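Long-range contact in probable TonB-dependent siderophore receptor PirA (Acinetobacter baumannii, PDB 5FR8), which probably takes up iron at the outer membrane by binding ferric siderophores, and may bind ferric enterobactin with micromolar affinity: residues 593-603 and 619-630. Numbering follows the deposited sequence.
With C8E ((hydroxyethyloxy)tri(ethyloxy)octane), chain C.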
loop_
_atom_site.group_PDB
_atom_site.type_symbol
_atom_site.label_atom_id
_atom_site.label_comp_id
_atom_site.label_asym_id
_atom_site.label_seq_id
_atom_site.Cartn_x
_atom_site.Cartn_y
_atom_site.Cartn_z
ATOM N N ASP A 593 -10.637 2.519 33.651
ATOM C CA ASP A 593 -10.971 3.835 33.072
ATOM C C ASP A 593 -9.775 4.481 32.397
ATOM O O ASP A 593 -9.936 5.157 31.395
ATOM C CB ASP A 593 -11.502 4.811 34.138
ATOM C CG ASP A 593 -12.900 4.442 34.673
ATOM O OD1 ASP A 593 -13.624 3.628 34.061
ATOM O OD2 ASP A 593 -13.280 5.005 35.720
ATOM N N ILE A 594 -8.584 4.275 32.957
ATOM C CA ILE A 594 -7.329 4.770 32.374
ATOM C C ILE A 594 -6.605 3.656 31.603
ATOM O O ILE A 594 -6.409 2.565 32.142
ATOM C CB ILE A 594 -6.316 5.232 33.467
ATOM C CG1 ILE A 594 -6.855 6.389 34.342
ATOM C CG2 ILE A 594 -4.997 5.603 32.808
ATOM C CD1 ILE A 594 -6.781 7.759 33.703
ATOM N N ARG A 595 -6.151 3.941 30.381
ATOM C CA ARG A 595 -5.452 2.936 29.569
ATOM C C ARG A 595 -4.367 3.504 28.663
ATOM O O ARG A 595 -4.452 4.652 28.209
ATOM C CB ARG A 595 -6.424 2.208 28.678
ATOM C CG ARG A 595 -7.506 1.452 29.414
ATOM C CD ARG A 595 -8.533 0.917 28.425
ATOM N NE ARG A 595 -9.024 1.944 27.501
ATOM C CZ ARG A 595 -9.854 2.938 27.832
ATOM N NH1 ARG A 595 -10.286 3.084 29.085
ATOM N NH2 ARG A 595 -10.264 3.791 26.897
ATOM N N TRP A 596 -3.367 2.662 28.394
ATOM C CA TRP A 596 -2.193 3.029 27.604
ATOM C C TRP A 596 -1.851 1.928 26.590
ATOM O O TRP A 596 -1.635 0.771 26.951
ATOM C CB TRP A 596 -0.967 3.265 28.521
ATOM C CG TRP A 596 -0.903 4.635 29.230
ATOM C CD1 TRP A 596 -0.608 5.853 28.659
ATOM C CD2 TRP A 596 -1.111 4.894 30.637
ATOM N NE1 TRP A 596 -0.634 6.845 29.621
ATOM C CE2 TRP A 596 -0.940 6.286 30.839
ATOM C CE3 TRP A 596 -1.422 4.085 31.740
ATOM C CZ2 TRP A 596 -1.080 6.884 32.102
ATOM C CZ3 TRP A 596 -1.560 4.686 33.006
ATOM C CH2 TRP A 596 -1.388 6.070 33.166
ATOM N N THR A 597 -1.764 2.298 25.319
ATOM C CA THR A 597 -1.275 1.373 24.302
ATOM C C THR A 597 -0.021 1.985 23.675
ATOM O O THR A 597 -0.089 3.048 23.062
ATOM C CB THR A 597 -2.337 1.091 23.207
ATOM O OG1 THR A 597 -3.571 0.688 23.808
ATOM C CG2 THR A 597 -1.877 -0.015 22.242
ATOM N N ASN A 598 1.121 1.319 23.868
ATOM C CA ASN A 598 2.411 1.752 23.311
ATOM C C ASN A 598 3.103 0.655 22.497
ATOM O O ASN A 598 2.976 -0.544 22.771
ATOM C CB ASN A 598 3.389 2.176 24.416
ATOM C CG ASN A 598 2.971 3.450 25.136
ATOM O OD1 ASN A 598 1.941 4.053 24.813
ATOM N ND2 ASN A 598 3.776 3.862 26.130
ATOM N N ASN A 599 3.857 1.084 21.494
ATOM C CA ASN A 599 4.773 0.198 20.798
ATOM C C ASN A 599 6.052 0.920 20.371
ATOM O O ASN A 599 6.159 2.162 20.377
ATOM C CB ASN A 599 4.102 -0.395 19.571
ATOM C CG ASN A 599 3.853 0.629 18.486
ATOM O OD1 ASN A 599 4.794 1.122 17.846
ATOM N ND2 ASN A 599 2.580 0.953 18.260
ATOM N N PHE A 600 7.013 0.113 19.969
ATOM C CA PHE A 600 8.205 0.619 19.357
ATOM C C PHE A 600 8.586 -0.390 18.295
ATOM O O PHE A 600 8.073 -1.524 18.269
ATOM C CB PHE A 600 9.321 0.774 20.371
ATOM C CG PHE A 600 10.141 -0.476 20.581
ATOM C CD1 PHE A 600 11.218 -0.762 19.760
ATOM C CD2 PHE A 600 9.836 -1.348 21.602
ATOM C CE1 PHE A 600 11.960 -1.897 19.931
ATOM C CE2 PHE A 600 10.593 -2.488 21.801
ATOM C CZ PHE A 600 11.659 -2.759 20.961
ATOM N N THR A 601 9.470 0.043 17.405
ATOM C CA THR A 601 9.926 -0.772 16.299
ATOM C C THR A 601 11.328 -0.273 16.062
ATOM O O THR A 601 11.534 0.939 15.989
ATOM C CB THR A 601 9.037 -0.549 15.042
ATOM O OG1 THR A 601 7.676 -0.936 15.324
ATOM C CG2 THR A 601 9.571 -1.344 13.851
ATOM N N TYR A 602 12.297 -1.176 15.967
ATOM C CA TYR A 602 13.678 -0.762 15.701
ATOM C C TYR A 602 14.156 -1.505 14.494
ATOM O O TYR A 602 13.934 -2.707 14.373
ATOM C CB TYR A 602 14.597 -1.085 16.855
ATOM C CG TYR A 602 16.047 -0.729 16.581
ATOM C CD1 TYR A 602 16.474 0.591 16.641
ATOM C CD2 TYR A 602 16.994 -1.707 16.276
ATOM C CE1 TYR A 602 17.794 0.930 16.405
ATOM C CE2 TYR A 602 18.321 -1.375 16.031
ATOM C CZ TYR A 602 18.713 -0.058 16.099
ATOM O OH TYR A 602 20.022 0.296 15.856
ATOM N N MET A 603 14.818 -0.790 13.602
ATOM C CA MET A 603 15.088 -1.278 12.263
ATOM C C MET A 603 16.592 -1.418 12.125
ATOM O O MET A 603 17.313 -0.423 11.972
ATOM C CB MET A 603 14.516 -0.274 11.257
ATOM C CG MET A 603 14.184 -0.828 9.881
ATOM S SD MET A 603 12.836 -2.021 9.805
ATOM C CE MET A 603 11.405 -1.021 10.208
ATOM N N PRO A 619 12.098 5.521 9.259
ATOM C CA PRO A 619 12.926 5.887 10.395
ATOM C C PRO A 619 13.600 4.635 10.964
ATOM O O PRO A 619 13.047 3.565 10.887
ATOM C CB PRO A 619 11.917 6.488 11.388
ATOM C CG PRO A 619 10.741 6.889 10.562
ATOM C CD PRO A 619 10.681 5.864 9.467
ATOM N N ILE A 620 14.793 4.787 11.508
ATOM C CA ILE A 620 15.519 3.678 12.064
ATOM C C ILE A 620 14.789 3.138 13.292
ATOM O O ILE A 620 14.815 1.922 13.548
ATOM C CB ILE A 620 16.971 4.072 12.404
ATOM C CG1 ILE A 620 17.752 2.852 12.869
ATOM C CG2 ILE A 620 17.033 5.166 13.455
ATOM C CD1 ILE A 620 19.222 3.142 13.012
ATOM N N TYR A 621 14.131 4.031 14.042
ATOM C CA TYR A 621 13.198 3.603 15.092
ATOM C C TYR A 621 11.921 4.449 15.062
ATOM O O TYR A 621 11.890 5.567 14.535
ATOM C CB TYR A 621 13.853 3.628 16.465
ATOM C CG TYR A 621 13.996 4.994 17.096
ATOM C CD1 TYR A 621 12.929 5.606 17.732
ATOM C CD2 TYR A 621 15.216 5.653 17.102
ATOM C CE1 TYR A 621 13.064 6.858 18.320
ATOM C CE2 TYR A 621 15.361 6.898 17.689
ATOM C CZ TYR A 621 14.280 7.494 18.291
ATOM O OH TYR A 621 14.433 8.728 18.888
ATOM N N THR A 622 10.851 3.888 15.599
ATOM C CA THR A 622 9.590 4.588 15.686
ATOM C C THR A 622 8.851 4.137 16.917
ATOM O O THR A 622 8.548 2.948 17.027
ATOM C CB THR A 622 8.685 4.228 14.515
ATOM O OG1 THR A 622 9.359 4.498 13.283
ATOM C CG2 THR A 622 7.419 5.027 14.591
ATOM N N ILE A 623 8.565 5.074 17.824
ATOM C CA ILE A 623 7.855 4.767 19.063
ATOM C C ILE A 623 6.470 5.392 19.043
ATOM O O ILE A 623 6.321 6.532 18.625
ATOM C CB ILE A 623 8.600 5.327 20.272
ATOM C CG1 ILE A 623 9.936 4.629 20.420
ATOM C CG2 ILE A 623 7.801 5.148 21.555
ATOM C CD1 ILE A 623 10.827 5.320 21.407
ATOM N N ASN A 624 5.458 4.645 19.487
ATOM C CA ASN A 624 4.094 5.164 19.515
ATOM C C ASN A 624 3.463 4.986 20.877
ATOM O O ASN A 624 3.689 3.967 21.547
ATOM C CB ASN A 624 3.224 4.460 18.484
ATOM C CG ASN A 624 3.605 4.801 17.066
ATOM O OD1 ASN A 624 3.123 5.783 16.478
ATOM N ND2 ASN A 624 4.483 3.984 16.497
ATOM N N SER A 625 2.681 5.985 21.286
ATOM C CA SER A 625 1.920 5.904 22.522
ATOM C C SER A 625 0.535 6.428 22.311
ATOM O O SER A 625 0.361 7.544 21.834
ATOM C CB SER A 625 2.567 6.736 23.623
ATOM O OG SER A 625 1.686 6.903 24.738
ATOM N N ILE A 626 -0.451 5.625 22.674
ATOM C CA ILE A 626 -1.813 6.118 22.777
ATOM C C ILE A 626 -2.342 6.030 24.237
ATOM O O ILE A 626 -2.125 5.034 24.937
ATOM C CB ILE A 626 -2.756 5.397 21.779
ATOM C CG1 ILE A 626 -2.135 5.336 20.370
ATOM C CG2 ILE A 626 -4.080 6.138 21.706
ATOM C CD1 ILE A 626 -1.406 4.043 20.012
ATOM N N PHE A 627 -3.032 7.087 24.672
ATOM C CA PHE A 627 -3.545 7.205 26.039
ATOM C C PHE A 627 -5.047 7.499 26.026
ATOM O O PHE A 627 -5.531 8.372 25.292
ATOM C CB PHE A 627 -2.790 8.306 26.779
ATOM C CG PHE A 627 -3.434 8.776 28.060
ATOM C CD1 PHE A 627 -3.349 8.028 29.216
ATOM C CD2 PHE A 627 -4.062 10.009 28.123
ATOM C CE1 PHE A 627 -3.904 8.486 30.406
ATOM C CE2 PHE A 627 -4.622 10.473 29.295
ATOM C CZ PHE A 627 -4.544 9.710 30.444
ATOM N N ASP A 628 -5.776 6.756 26.855
ATOM C CA ASP A 628 -7.197 6.939 26.971
ATOM C C ASP A 628 -7.623 7.037 28.422
ATOM O O ASP A 628 -7.155 6.287 29.279
ATOM C CB ASP A 628 -7.922 5.791 26.283
ATOM C CG ASP A 628 -8.320 6.136 24.880
ATOM O OD1 ASP A 628 -9.133 7.079 24.684
ATOM O OD2 ASP A 628 -7.811 5.469 23.963
ATOM N N TYR A 629 -8.533 7.974 28.672
ATOM C CA TYR A 629 -9.062 8.240 30.006
ATOM C C TYR A 629 -10.549 8.586 29.860
ATOM O O TYR A 629 -10.912 9.611 29.260
ATOM C CB TYR A 629 -8.249 9.377 30.658
ATOM C CG TYR A 629 -8.646 9.791 32.057
ATOM C CD1 TYR A 629 -9.437 8.975 32.864
ATOM C CD2 TYR A 629 -8.179 10.989 32.592
ATOM C CE1 TYR A 629 -9.762 9.359 34.155
ATOM C CE2 TYR A 629 -8.498 11.383 33.880
ATOM C CZ TYR A 629 -9.284 10.565 34.660
ATOM O OH TYR A 629 -9.608 10.963 35.938
ATOM N N ASP A 630 -11.402 7.697 30.361
ATOM C CA ASP A 630 -12.840 7.954 30.402
ATOM C C ASP A 630 -13.159 8.681 31.709
ATOM O O ASP A 630 -13.165 8.071 32.788
ATOM C CB ASP A 630 -13.652 6.646 30.291
ATOM C CG ASP A 630 -13.381 5.862 28.979
ATOM O OD1 ASP A 630 -13.366 6.428 27.866
ATOM O OD2 ASP A 630 -13.190 4.645 29.074
HETATM C C1 C8E C . 7.831 -2.996 25.451
HETATM C C2 C8E C . 7.723 -1.906 24.372
HETATM C C3 C8E C . 6.816 -0.706 24.726
HETATM C C4 C8E C . 7.329 0.656 24.209
HETATM C C5 C8E C . 6.776 1.853 25.019
HETATM C C6 C8E C . 7.376 1.962 26.430
HETATM C C7 C8E C . 7.099 3.305 27.115
HETATM C C8 C8E C . 6.417 3.176 28.498
HETATM O O9 C8E C . 5.581 4.347 28.712
HETATM C C10 C8E C . 4.423 4.066 29.531
HETATM C C11 C8E C . 3.600 5.339 29.815
HETATM O O12 C8E C . 3.376 6.122 28.628
HETATM C C13 C8E C . 3.035 7.513 28.913
HETATM C C14 C8E C . 2.468 8.206 27.654
HETATM O O15 C8E C . 2.408 9.639 27.777
HETATM C C16 C8E C . 3.587 10.359 27.316
HETATM C C17 C8E C . 4.120 11.416 28.337
HETATM O O18 C8E C . 5.129 12.238 27.717
HETATM C C19 C8E C . 4.566 13.181 26.752
HETATM C C20 C8E C . 5.578 13.815 25.762
HETATM O O21 C8E C . 5.207 15.150 25.278
#
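NH1 of Arg595 makes a salt bridge to OD2 of Asp630 at 3.3 Å, meeting the oxygen from above the carboxylate plane. The same NH1 also bonds to the carbonyl of Gly592.

Strands 594-603 and 621-630 are antiparallel neighbours in the barrel wall. Asn624 N to Asn599 O, 2.7 Å, is one of their paired backbone bonds. Arg595, Thr597, Asn599 and Thr601 share the inner face with Asp628, Ile626, Asn624 and Thr622. The side chains of Asn599 and Asn624 run alongside each other, their amide planes turned 46° apart. ND2 of Asn624 donates to OD1 of Asn599 at 3.2 Å. Both groups have second partners: Asn599 ND2 bonds to the carbonyl of Arg64, in the plug, and Asn624 OD1 to the hydroxyl of Thr642 on the next strand. Four polar ends are thus paired in a buried place. Asn599 reaches its partner with CG between the backbone N and the carbonyl carbon (chi1 69°). Thr601 OG1 bonds to the backbone N of Gly67, also in the plug.

The other face carries Ile594, Trp596, Asn598, Phe600, Ile623, Ser625 and Phe627. The side chains of Trp596 and Phe627 run side by side, and CD1 of Phe627 lies over one face of the indole; its five-membered ring and the phenyl ring are 35° apart. C11 of the detergent C8E lies over the opposite face. C8E C2 meets the edge of the Phe600 ring. Ser625 OG bonds weakly to Asn598 OD1 at 2.9 Å, and Asn598 ND2 weakly to O12 of the detergent at 3.4 Å. The contact is therefore two-sided: polar groups tie the wall to the plug, while a largely aromatic and aliphatic outer surface is consistent with a place in the membrane.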